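Local atomic coordinates of manganese-binding protein (Chlamydia trachomatis, PDB entry 6NSI), a protein that binds iron, with a preference for Fe(2+), as well as manganese and nickel, and delivers the metal to the membrane permease of an ABC importer. Residues S51-N57 / K76-G81; L164-H168 / V226-L232; W104-W110 / Y266-F270. All coordinates share one frame; numbering follows the deposited sequence.

Contact 1 (S51-N57 / K76-G81)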
loop_
_atom_site.group_PDB
_atom_site.type_symbol
_atom_site.label_atom_id
_atom_site.label_comp_id
_atom_site.label_asym_id
_atom_site.label_seq_id
_atom_site.Cartn_x
_atom_site.Cartn_y
_atom_site.Cartn_z
ATOM N N SER A 51 5.075 9.261 22.866
ATOM C CA SER A 51 5.139 7.887 22.389
ATOM C C SER A 51 6.483 7.231 22.693
ATOM O O SER A 51 7.507 7.897 22.864
ATOM C CB SER A 51 4.870 7.841 20.887
ATOM O OG SER A 51 3.480 7.957 20.654
ATOM N N GLN A 52 6.468 5.898 22.759
ATOM C CA GLN A 52 7.686 5.132 23.016
ATOM C C GLN A 52 8.370 4.676 21.737
ATOM O O GLN A 52 9.590 4.454 21.738
ATOM C CB GLN A 52 7.384 3.897 23.875
ATOM C CG GLN A 52 6.803 4.192 25.255
ATOM C CD GLN A 52 7.673 5.118 26.089
ATOM O OE1 GLN A 52 8.896 4.961 26.146
ATOM N NE2 GLN A 52 7.040 6.092 26.742
ATOM N N LEU A 53 7.602 4.509 20.663
ATOM C CA LEU A 53 8.091 4.045 19.374
ATOM C C LEU A 53 7.269 4.747 18.304
ATOM O O LEU A 53 6.067 4.956 18.490
ATOM C CB LEU A 53 7.953 2.522 19.226
ATOM C CG LEU A 53 8.868 1.577 20.014
ATOM C CD1 LEU A 53 8.405 0.132 19.845
ATOM C CD2 LEU A 53 10.311 1.746 19.568
ATOM N N ILE A 54 7.918 5.114 17.197
ATOM C CA ILE A 54 7.258 5.743 16.044
ATOM C C ILE A 54 7.509 4.864 14.828
ATOM O O ILE A 54 8.641 4.794 14.329
ATOM C CB ILE A 54 7.767 7.161 15.785
ATOM C CG1 ILE A 54 7.470 8.062 16.985
ATOM C CG2 ILE A 54 7.146 7.715 14.503
ATOM C CD1 ILE A 54 8.141 9.427 16.899
ATOM N N PHE A 55 6.455 4.218 14.336
ATOM C CA PHE A 55 6.563 3.283 13.222
ATOM C C PHE A 55 6.299 4.009 11.899
ATOM O O PHE A 55 5.209 4.554 11.687
ATOM C CB PHE A 55 5.594 2.117 13.425
ATOM C CG PHE A 55 6.067 1.104 14.437
ATOM C CD1 PHE A 55 5.517 1.068 15.711
ATOM C CD2 PHE A 55 7.056 0.185 14.110
ATOM C CE1 PHE A 55 5.948 0.131 16.646
ATOM C CE2 PHE A 55 7.492 -0.759 15.044
ATOM C CZ PHE A 55 6.939 -0.781 16.308
ATOM N N CYS A 56 7.312 4.028 11.027
ATOM C CA CYS A 56 7.279 4.685 9.726
ATOM C C CYS A 56 7.380 3.667 8.604
ATOM O O CYS A 56 7.973 2.591 8.764
ATOM C CB CYS A 56 8.437 5.667 9.565
ATOM S SG CYS A 56 8.493 6.884 10.862
ATOM N N ASN A 57 6.835 4.042 7.449
ATOM C CA ASN A 57 6.968 3.213 6.256
ATOM C C ASN A 57 8.369 3.302 5.676
ATOM O O ASN A 57 8.900 2.304 5.179
ATOM C CB ASN A 57 5.955 3.638 5.190
ATOM C CG ASN A 57 5.920 2.687 4.015
ATOM O OD1 ASN A 57 5.204 1.700 4.055
ATOM N ND2 ASN A 57 6.682 2.984 2.954
ATOM N N LYS A 76 13.340 7.053 18.393
ATOM C CA LYS A 76 12.073 6.329 18.464
ATOM C C LYS A 76 11.640 5.739 17.124
ATOM O O LYS A 76 10.733 4.901 17.104
ATOM C CB LYS A 76 10.949 7.243 18.953
ATOM C CG LYS A 76 11.141 7.810 20.329
ATOM C CD LYS A 76 9.991 8.719 20.709
ATOM C CE LYS A 76 10.213 9.267 22.109
ATOM N NZ LYS A 76 9.196 10.282 22.502
ATOM N N VAL A 77 12.227 6.166 16.006
ATOM C CA VAL A 77 11.696 5.790 14.694
ATOM C C VAL A 77 12.097 4.359 14.356
ATOM O O VAL A 77 13.277 3.992 14.436
ATOM C CB VAL A 77 12.165 6.766 13.604
ATOM C CG1 VAL A 77 11.838 6.208 12.243
ATOM C CG2 VAL A 77 11.504 8.134 13.783
ATOM N N VAL A 78 11.103 3.548 14.001
ATOM C CA VAL A 78 11.292 2.244 13.375
ATOM C C VAL A 78 10.944 2.414 11.898
ATOM O O VAL A 78 9.778 2.638 11.555
ATOM C CB VAL A 78 10.413 1.168 14.029
ATOM C CG1 VAL A 78 10.499 -0.127 13.233
ATOM C CG2 VAL A 78 10.801 0.953 15.495
ATOM N N ASP A 79 11.956 2.346 11.027
ATOM C CA ASP A 79 11.793 2.525 9.580
ATOM C C ASP A 79 11.581 1.149 8.956
ATOM O O ASP A 79 12.529 0.442 8.604
ATOM C CB ASP A 79 13.002 3.240 8.985
ATOM C CG ASP A 79 12.814 3.606 7.511
ATOM O OD1 ASP A 79 12.165 2.840 6.771
ATOM O OD2 ASP A 79 13.345 4.655 7.090
ATOM N N LEU A 80 10.313 0.773 8.799
ATOM C CA LEU A 80 9.991 -0.593 8.394
ATOM C C LEU A 80 10.565 -0.928 7.018
ATOM O O LEU A 80 11.098 -2.024 6.814
ATOM C CB LEU A 80 8.474 -0.798 8.427
ATOM C CG LEU A 80 7.861 -0.733 9.834
ATOM C CD1 LEU A 80 6.344 -0.561 9.789
ATOM C CD2 LEU A 80 8.245 -1.983 10.644
ATOM N N GLY A 81 10.474 0.006 6.064
ATOM C CA GLY A 81 11.003 -0.254 4.730
ATOM C C GLY A 81 12.515 -0.377 4.699
ATOM O O GLY A 81 13.069 -1.181 3.940
#
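Ile-54, Phe-55 and Cys-56 pair in parallel with Val-77, Val-78 and Asp-79. The two strands belong to a beta-alpha-beta unit, joined through helix 65-71, and Val-77 to Asp-79 form an outer strand of the four-stranded parallel sheet.

Backbone bonds make the ladder. Ile-54 uses both its groups: its N gives to Lys-76 O at 2.8 Å, and its O takes Val-78 N. Cys-56 does the same, its N giving to Val-78 O and its O taking Leu-80 N at 3.0 Å. The last bond carries the pairing into the first turn of helix 80-85. Asp-79 is the N-cap of that helix, and its OD1 takes the N of Gln-82.

Apolar contacts lie on both faces. On one, Val-78 runs alongside Phe-55 and points the same way, with Val-78 CB 3.5 Å from Phe-55 CD2. Helices 9-19 and 107-124 also pack against this ring. On the other face, Cys-56 SG lies 3.7 Å from Val-77 CG1.

Lys-76 closes the end of the contact near Ser-51. Its CG stands anti to the carbonyl carbon (chi1 -61°), and the rest of the chain is extended, which takes the amine back past Gln-52. Met-48 O is a second acceptor for this amine. Lys-76 NZ meets Ser-51 O at 2.9 Å, in the carbonyl plane.

Contact 2 (L164-H168 / V226-L232). With FE (Fe (III) ion), chain B.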
loop_
_atom_site.group_PDB
_atom_site.type_symbol
_atom_site.label_atom_id
_atom_site.label_comp_id
_atom_site.label_asym_id
_atom_site.label_seq_id
_atom_site.Cartn_x
_atom_site.Cartn_y
_atom_site.Cartn_z
ATOM N N LEU A 164 -3.820 -3.474 -15.183
ATOM C CA LEU A 164 -4.419 -2.759 -14.060
ATOM C C LEU A 164 -4.219 -1.253 -14.229
ATOM O O LEU A 164 -3.108 -0.738 -14.039
ATOM C CB LEU A 164 -3.819 -3.246 -12.738
ATOM C CG LEU A 164 -4.326 -2.541 -11.473
ATOM C CD1 LEU A 164 -5.847 -2.680 -11.328
ATOM C CD2 LEU A 164 -3.587 -3.104 -10.275
ATOM N N VAL A 165 -5.298 -0.549 -14.560
ATOM C CA VAL A 165 -5.255 0.896 -14.777
ATOM C C VAL A 165 -5.843 1.571 -13.542
ATOM O O VAL A 165 -7.029 1.400 -13.241
ATOM C CB VAL A 165 -6.022 1.303 -16.049
ATOM C CG1 VAL A 165 -5.952 2.829 -16.246
ATOM C CG2 VAL A 165 -5.471 0.571 -17.286
ATOM N N THR A 166 -5.031 2.340 -12.826
ATOM C CA THR A 166 -5.469 2.985 -11.594
ATOM C C THR A 166 -5.193 4.485 -11.632
ATOM O O THR A 166 -4.642 5.017 -12.597
ATOM C CB THR A 166 -4.774 2.386 -10.371
ATOM O OG1 THR A 166 -3.375 2.718 -10.431
ATOM C CG2 THR A 166 -4.967 0.865 -10.347
ATOM N N GLY A 167 -5.599 5.157 -10.543
ATOM C CA GLY A 167 -5.465 6.603 -10.470
ATOM C C GLY A 167 -4.018 7.059 -10.386
ATOM O O GLY A 167 -3.593 7.936 -11.150
ATOM N N HIS A 168 -3.257 6.517 -9.418
ATOM C CA HIS A 168 -1.812 6.716 -9.384
ATOM C C HIS A 168 -1.124 5.370 -9.211
ATOM O O HIS A 168 -1.772 4.325 -9.116
ATOM C CB HIS A 168 -1.375 7.747 -8.316
ATOM C CG HIS A 168 -1.334 7.257 -6.893
ATOM N ND1 HIS A 168 -2.461 6.848 -6.201
ATOM C CD2 HIS A 168 -0.317 7.244 -5.991
ATOM C CE1 HIS A 168 -2.127 6.550 -4.954
ATOM N NE2 HIS A 168 -0.836 6.782 -4.803
ATOM N N VAL A 226 -11.318 0.705 -15.628
ATOM C CA VAL A 226 -10.265 1.413 -14.916
ATOM C C VAL A 226 -10.743 1.636 -13.483
ATOM O O VAL A 226 -11.939 1.648 -13.205
ATOM C CB VAL A 226 -9.923 2.746 -15.613
ATOM C CG1 VAL A 226 -9.570 2.501 -17.083
ATOM C CG2 VAL A 226 -11.112 3.704 -15.527
ATOM N N PHE A 227 -9.798 1.843 -12.570
ATOM C CA PHE A 227 -10.104 1.840 -11.142
ATOM C C PHE A 227 -9.835 3.205 -10.511
ATOM O O PHE A 227 -8.678 3.618 -10.385
ATOM C CB PHE A 227 -9.294 0.762 -10.423
ATOM C CG PHE A 227 -9.617 -0.641 -10.872
ATOM C CD1 PHE A 227 -8.996 -1.188 -12.000
ATOM C CD2 PHE A 227 -10.539 -1.415 -10.168
ATOM C CE1 PHE A 227 -9.276 -2.498 -12.409
ATOM C CE2 PHE A 227 -10.833 -2.748 -10.582
ATOM C CZ PHE A 227 -10.205 -3.272 -11.695
ATOM N N LEU A 228 -10.897 3.853 -10.045
ATOM C CA LEU A 228 -10.789 5.021 -9.178
ATOM C C LEU A 228 -10.249 4.621 -7.818
ATOM O O LEU A 228 -10.423 3.485 -7.379
ATOM C CB LEU A 228 -12.163 5.666 -8.983
ATOM C CG LEU A 228 -12.838 6.097 -10.284
ATOM C CD1 LEU A 228 -14.320 6.364 -10.036
ATOM C CD2 LEU A 228 -12.159 7.343 -10.778
ATOM N N GLU A 229 -9.612 5.582 -7.134
ATOM C CA GLU A 229 -9.119 5.389 -5.777
ATOM C C GLU A 229 -9.787 6.378 -4.838
ATOM O O GLU A 229 -9.983 7.550 -5.179
ATOM C CB GLU A 229 -7.593 5.557 -5.668
ATOM C CG GLU A 229 -6.805 4.626 -6.581
ATOM C CD GLU A 229 -5.407 5.146 -6.875
ATOM O OE1 GLU A 229 -4.864 5.907 -6.035
ATOM O OE2 GLU A 229 -4.850 4.786 -7.940
ATOM N N ASP A 230 -10.058 5.888 -3.639
ATOM C CA ASP A 230 -10.656 6.705 -2.564
ATOM C C ASP A 230 -9.676 7.835 -2.296
ATOM O O ASP A 230 -8.491 7.594 -2.353
ATOM C CB ASP A 230 -10.787 5.898 -1.279
ATOM C CG ASP A 230 -11.620 6.583 -0.217
ATOM O OD1 ASP A 230 -12.790 6.732 -0.433
ATOM O OD2 ASP A 230 -11.071 6.962 0.782
ATOM N N THR A 231 -10.180 9.060 -2.198
ATOM C CA THR A 231 -9.460 10.326 -1.870
ATOM C C THR A 231 -8.556 10.869 -2.986
ATOM O O THR A 231 -8.091 11.967 -2.813
ATOM C CB THR A 231 -8.573 10.269 -0.618
ATOM O OG1 THR A 231 -7.363 9.634 -1.007
ATOM C CG2 THR A 231 -9.175 9.551 0.566
ATOM N N LEU A 232 -8.349 10.159 -4.093
ATOM C CA LEU A 232 -7.500 10.682 -5.185
ATOM C C LEU A 232 -8.461 11.438 -6.101
ATOM O O LEU A 232 -9.525 10.923 -6.367
ATOM C CB LEU A 232 -6.771 9.572 -5.943
ATOM C CG LEU A 232 -5.664 10.057 -6.874
ATOM C CD1 LEU A 232 -4.348 10.190 -6.138
ATOM C CD2 LEU A 232 -5.494 9.150 -8.074
HETATM FE FE FE B . 0.418 6.583 -2.947
#
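Glu-229 OE1 takes a short but bent hydrogen bond of 2.6 Å from His-168 ND1 (132° at the hydrogen), and Ser-259 OG also bonds to this oxygen. Toward the ring the carboxylate offers its syn lone pair, and the oxygen lies in the imidazole plane at the ring edge. The two planes are nevertheless turned 46° apart. The other oxygen, Glu-229 OE2, accepts from His-168 N at 2.8 Å, on its syn side but 32° out of the carboxylate plane. One carboxylate thus holds both the backbone and the ring of His-168. The extended Glu-229 chain reaches across to do this.

The grip fixes the rotation of the imidazole. Its NE2 is turned to the iron, at 2.2 Å, where His-36, His-102 and Asp-260 complete the protein ligands. Glu-229 is therefore a second-shell residue, and its charge would probably make the imidazole a stronger donor to the metal. Thr-166 OG1 gives a hydrogen bond to His-168 O in the same loop.

Leu-232, which ends a type II turn begun at Glu-229, lays CD2 against the backbone of Gly-167. Farther from the metal, Phe-227 N bonds to Val-165 O at 2.9 Å. Leu-164 crosses Phe-227 at about a right angle, CD1 being 3.5 Å from Phe-227 CD1.

Leu-164 and Phe-227 pack on helix 266-280. Val-165 and Val-226 face helices 208-221 and 235-242, while strand 194-195 pairs with strand 164-165.

Contact 3 (W104-W110 / Y266-F270)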
loop_
_atom_site.group_PDB
_atom_site.type_symbol
_atom_site.label_atom_id
_atom_site.label_comp_id
_atom_site.label_asym_id
_atom_site.label_seq_id
_atom_site.Cartn_x
_atom_site.Cartn_y
_atom_site.Cartn_z
ATOM N N TRP A 104 2.683 -2.163 1.098
ATOM C CA TRP A 104 1.600 -2.775 1.863
ATOM C C TRP A 104 0.518 -3.407 0.992
ATOM O O TRP A 104 -0.425 -3.991 1.542
ATOM C CB TRP A 104 0.955 -1.744 2.798
ATOM C CG TRP A 104 0.412 -0.548 2.040
ATOM C CD1 TRP A 104 -0.823 -0.429 1.457
ATOM C CD2 TRP A 104 1.104 0.674 1.767
ATOM N NE1 TRP A 104 -0.945 0.808 0.840
ATOM C CE2 TRP A 104 0.220 1.504 1.022
ATOM C CE3 TRP A 104 2.376 1.160 2.090
ATOM C CZ2 TRP A 104 0.580 2.782 0.595
ATOM C CZ3 TRP A 104 2.728 2.433 1.665
ATOM C CH2 TRP A 104 1.834 3.229 0.924
ATOM N N THR A 105 0.604 -3.298 -0.336
ATOM C CA THR A 105 -0.316 -4.029 -1.201
ATOM C C THR A 105 0.184 -5.421 -1.545
ATOM O O THR A 105 -0.553 -6.188 -2.175
ATOM C CB THR A 105 -0.565 -3.277 -2.511
ATOM O OG1 THR A 105 0.630 -3.301 -3.308
ATOM C CG2 THR A 105 -0.989 -1.809 -2.235
ATOM N N ASP A 106 1.425 -5.746 -1.191
ATOM C CA ASP A 106 1.972 -7.081 -1.379
ATOM C C ASP A 106 1.968 -7.731 0.006
ATOM O O ASP A 106 2.771 -7.370 0.873
ATOM C CB ASP A 106 3.366 -6.992 -2.007
ATOM C CG ASP A 106 4.077 -8.351 -2.108
ATOM O OD1 ASP A 106 3.757 -9.268 -1.318
ATOM O OD2 ASP A 106 4.986 -8.490 -2.966
ATOM N N MET A 107 1.039 -8.669 0.215
ATOM C CA MET A 107 0.806 -9.239 1.541
ATOM C C MET A 107 1.982 -10.076 2.040
ATOM O O MET A 107 2.131 -10.249 3.253
ATOM C CB MET A 107 -0.485 -10.065 1.520
ATOM C CG MET A 107 -0.934 -10.611 2.892
ATOM S SD MET A 107 -1.351 -9.370 4.149
ATOM C CE MET A 107 -2.663 -8.412 3.380
ATOM N N ARG A 108 2.831 -10.589 1.150
ATOM C CA ARG A 108 4.039 -11.256 1.633
ATOM C C ARG A 108 5.045 -10.245 2.163
ATOM O O ARG A 108 5.663 -10.458 3.218
ATOM C CB ARG A 108 4.670 -12.094 0.527
ATOM C CG ARG A 108 5.944 -12.803 0.969
ATOM C CD ARG A 108 6.828 -13.143 -0.220
ATOM N NE ARG A 108 7.596 -11.988 -0.684
ATOM C CZ ARG A 108 8.669 -11.499 -0.067
ATOM N NH1 ARG A 108 9.113 -12.066 1.055
ATOM N NH2 ARG A 108 9.298 -10.440 -0.572
ATOM N N VAL A 109 5.224 -9.132 1.447
ATOM C CA VAL A 109 6.136 -8.095 1.917
ATOM C C VAL A 109 5.608 -7.478 3.213
ATOM O O VAL A 109 6.355 -7.320 4.183
ATOM C CB VAL A 109 6.362 -7.044 0.806
ATOM C CG1 VAL A 109 7.314 -5.930 1.268
ATOM C CG2 VAL A 109 6.919 -7.714 -0.461
ATOM N N TRP A 110 4.308 -7.159 3.271
ATOM C CA TRP A 110 3.774 -6.555 4.488
ATOM C C TRP A 110 3.812 -7.532 5.659
ATOM O O TRP A 110 3.925 -7.110 6.816
ATOM C CB TRP A 110 2.350 -6.045 4.255
ATOM C CG TRP A 110 1.989 -4.885 5.166
ATOM C CD1 TRP A 110 0.927 -4.817 6.026
ATOM C CD2 TRP A 110 2.689 -3.632 5.298
ATOM N NE1 TRP A 110 0.918 -3.606 6.683
ATOM C CE2 TRP A 110 1.982 -2.857 6.250
ATOM C CE3 TRP A 110 3.832 -3.086 4.696
ATOM C CZ2 TRP A 110 2.391 -1.578 6.627
ATOM C CZ3 TRP A 110 4.233 -1.800 5.073
ATOM C CH2 TRP A 110 3.515 -1.070 6.027
ATOM N N TYR A 266 -7.016 -2.250 7.808
ATOM C CA TYR A 266 -6.104 -2.572 6.713
ATOM C C TYR A 266 -6.442 -3.920 6.084
ATOM O O TYR A 266 -6.355 -4.080 4.859
ATOM C CB TYR A 266 -4.654 -2.561 7.203
ATOM C CG TYR A 266 -3.696 -3.336 6.308
ATOM C CD1 TYR A 266 -3.198 -2.773 5.139
ATOM C CD2 TYR A 266 -3.302 -4.640 6.632
ATOM C CE1 TYR A 266 -2.333 -3.473 4.315
ATOM C CE2 TYR A 266 -2.433 -5.356 5.805
ATOM C CZ TYR A 266 -1.950 -4.765 4.648
ATOM O OH TYR A 266 -1.090 -5.464 3.812
ATOM N N PHE A 267 -6.841 -4.898 6.902
ATOM C CA PHE A 267 -6.998 -6.258 6.395
ATOM C C PHE A 267 -8.235 -6.377 5.515
ATOM O O PHE A 267 -8.164 -6.913 4.406
ATOM C CB PHE A 267 -7.044 -7.256 7.558
ATOM C CG PHE A 267 -5.799 -7.240 8.389
ATOM C CD1 PHE A 267 -4.666 -7.932 7.975
ATOM C CD2 PHE A 267 -5.738 -6.492 9.563
ATOM C CE1 PHE A 267 -3.499 -7.899 8.715
ATOM C CE2 PHE A 267 -4.574 -6.454 10.309
ATOM C CZ PHE A 267 -3.450 -7.163 9.883
ATOM N N SER A 268 -9.375 -5.874 5.990
ATOM C CA SER A 268 -10.580 -5.862 5.171
ATOM C C SER A 268 -10.387 -5.030 3.906
ATOM O O SER A 268 -11.001 -5.319 2.873
ATOM C CB SER A 268 -11.758 -5.324 5.990
ATOM O OG SER A 268 -11.917 -6.056 7.203
ATOM N N THR A 269 -9.551 -3.993 3.972
ATOM C CA THR A 269 -9.285 -3.157 2.802
ATOM C C THR A 269 -8.536 -3.940 1.728
ATOM O O THR A 269 -8.892 -3.884 0.543
ATOM C CB THR A 269 -8.489 -1.916 3.211
ATOM O OG1 THR A 269 -9.258 -1.141 4.139
ATOM C CG2 THR A 269 -8.197 -1.066 1.977
ATOM N N PHE A 270 -7.494 -4.676 2.131
ATOM C CA PHE A 270 -6.799 -5.575 1.213
ATOM C C PHE A 270 -7.778 -6.553 0.571
ATOM O O PHE A 270 -7.773 -6.753 -0.653
ATOM C CB PHE A 270 -5.686 -6.316 1.965
ATOM C CG PHE A 270 -4.955 -7.338 1.128
ATOM C CD1 PHE A 270 -3.896 -6.955 0.313
ATOM C CD2 PHE A 270 -5.315 -8.691 1.176
ATOM C CE1 PHE A 270 -3.215 -7.890 -0.452
ATOM C CE2 PHE A 270 -4.633 -9.644 0.416
ATOM C CZ PHE A 270 -3.583 -9.243 -0.401
#
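Tyr-266 reaches from helix 266-280 toward the 3-10 turn at Trp-104 and the first turn of helix 107-124, and its hydroxyl meets three residues there. The OH gives a hydrogen bond of 2.8 Å to Trp-104 O, which lies near the plane of the phenol ring, at its edge. The phenol CG is anti to the backbone N (chi1 160°), which points the ring at the other segment. Trp-104 CB packs 4.0 Å from Tyr-266 CE1.

Trp-110 crosses the phenol obliquely. Its five-membered ring and the Tyr-266 ring have planes at 48° and centroids 4.5 Å apart. Trp-110 NE1 sits over one face of the phenol, toward the rim, and spends its N-H on Met-10 O. Trp-104 CB lies over the centre of a face of the Trp-110 indole.

Met-107 fits between Tyr-266 and Phe-270. Its chain bends at chi2 (63°) and again at chi3, which brings the methyl over Phe-270. Met-107 CE is 3.4 Å from the centroid of that ring, over its face, in a CH-pi contact. The sulfur lies above the same face but farther off, with SD 4.9 Å from the centroid, a Met-aromatic contact. Met-107 CE is also 3.4 Å from Tyr-266 OH. Phe-270 meets Thr-105 O differently, at its ring edge, with CE1 at 3.6 Å from that oxygen.

Asp-106 is the N-cap of helix 107-124, and its OD1 takes Val-109 N at 3.1 Å. Helices 9-19, 129-154 and 172-178 surround the cluster. Trp-104 NE1 bonds to Ser-259 O, and its indole meets the ring of the iron ligand His-102. Aromatic side chains thus pack the starts of helices 107-124 and 266-280 together, close to the metal site through Trp-104, consistent with a family 9 solute-binding protein of an ABC importer.

Overall arrangement
All three contacts are largely buried, and contact 3 lies nearest the centre of the chain. Contacts 1 and 2 sit on opposite sides of that centre, their own centres about 28 Å apart. Contact 1 is sheet pairing. Contact 2 joins the end of strand 164-165 and its loop to the loop after strand 225-226, with His-168 at the iron. Contact 3 packs aromatic side chains where two helices begin. Only contact 2 holds an iron ligand. Contacts 1 and 3 touch, as Asn-57 OD1 packs 3.5 Å from Trp-104 CE3. Contacts 2 and 3 share neighbours: helix 266-280 supplies Phe-270 and backs Leu-164, while Ser-259 bonds to Glu-229 and Trp-104.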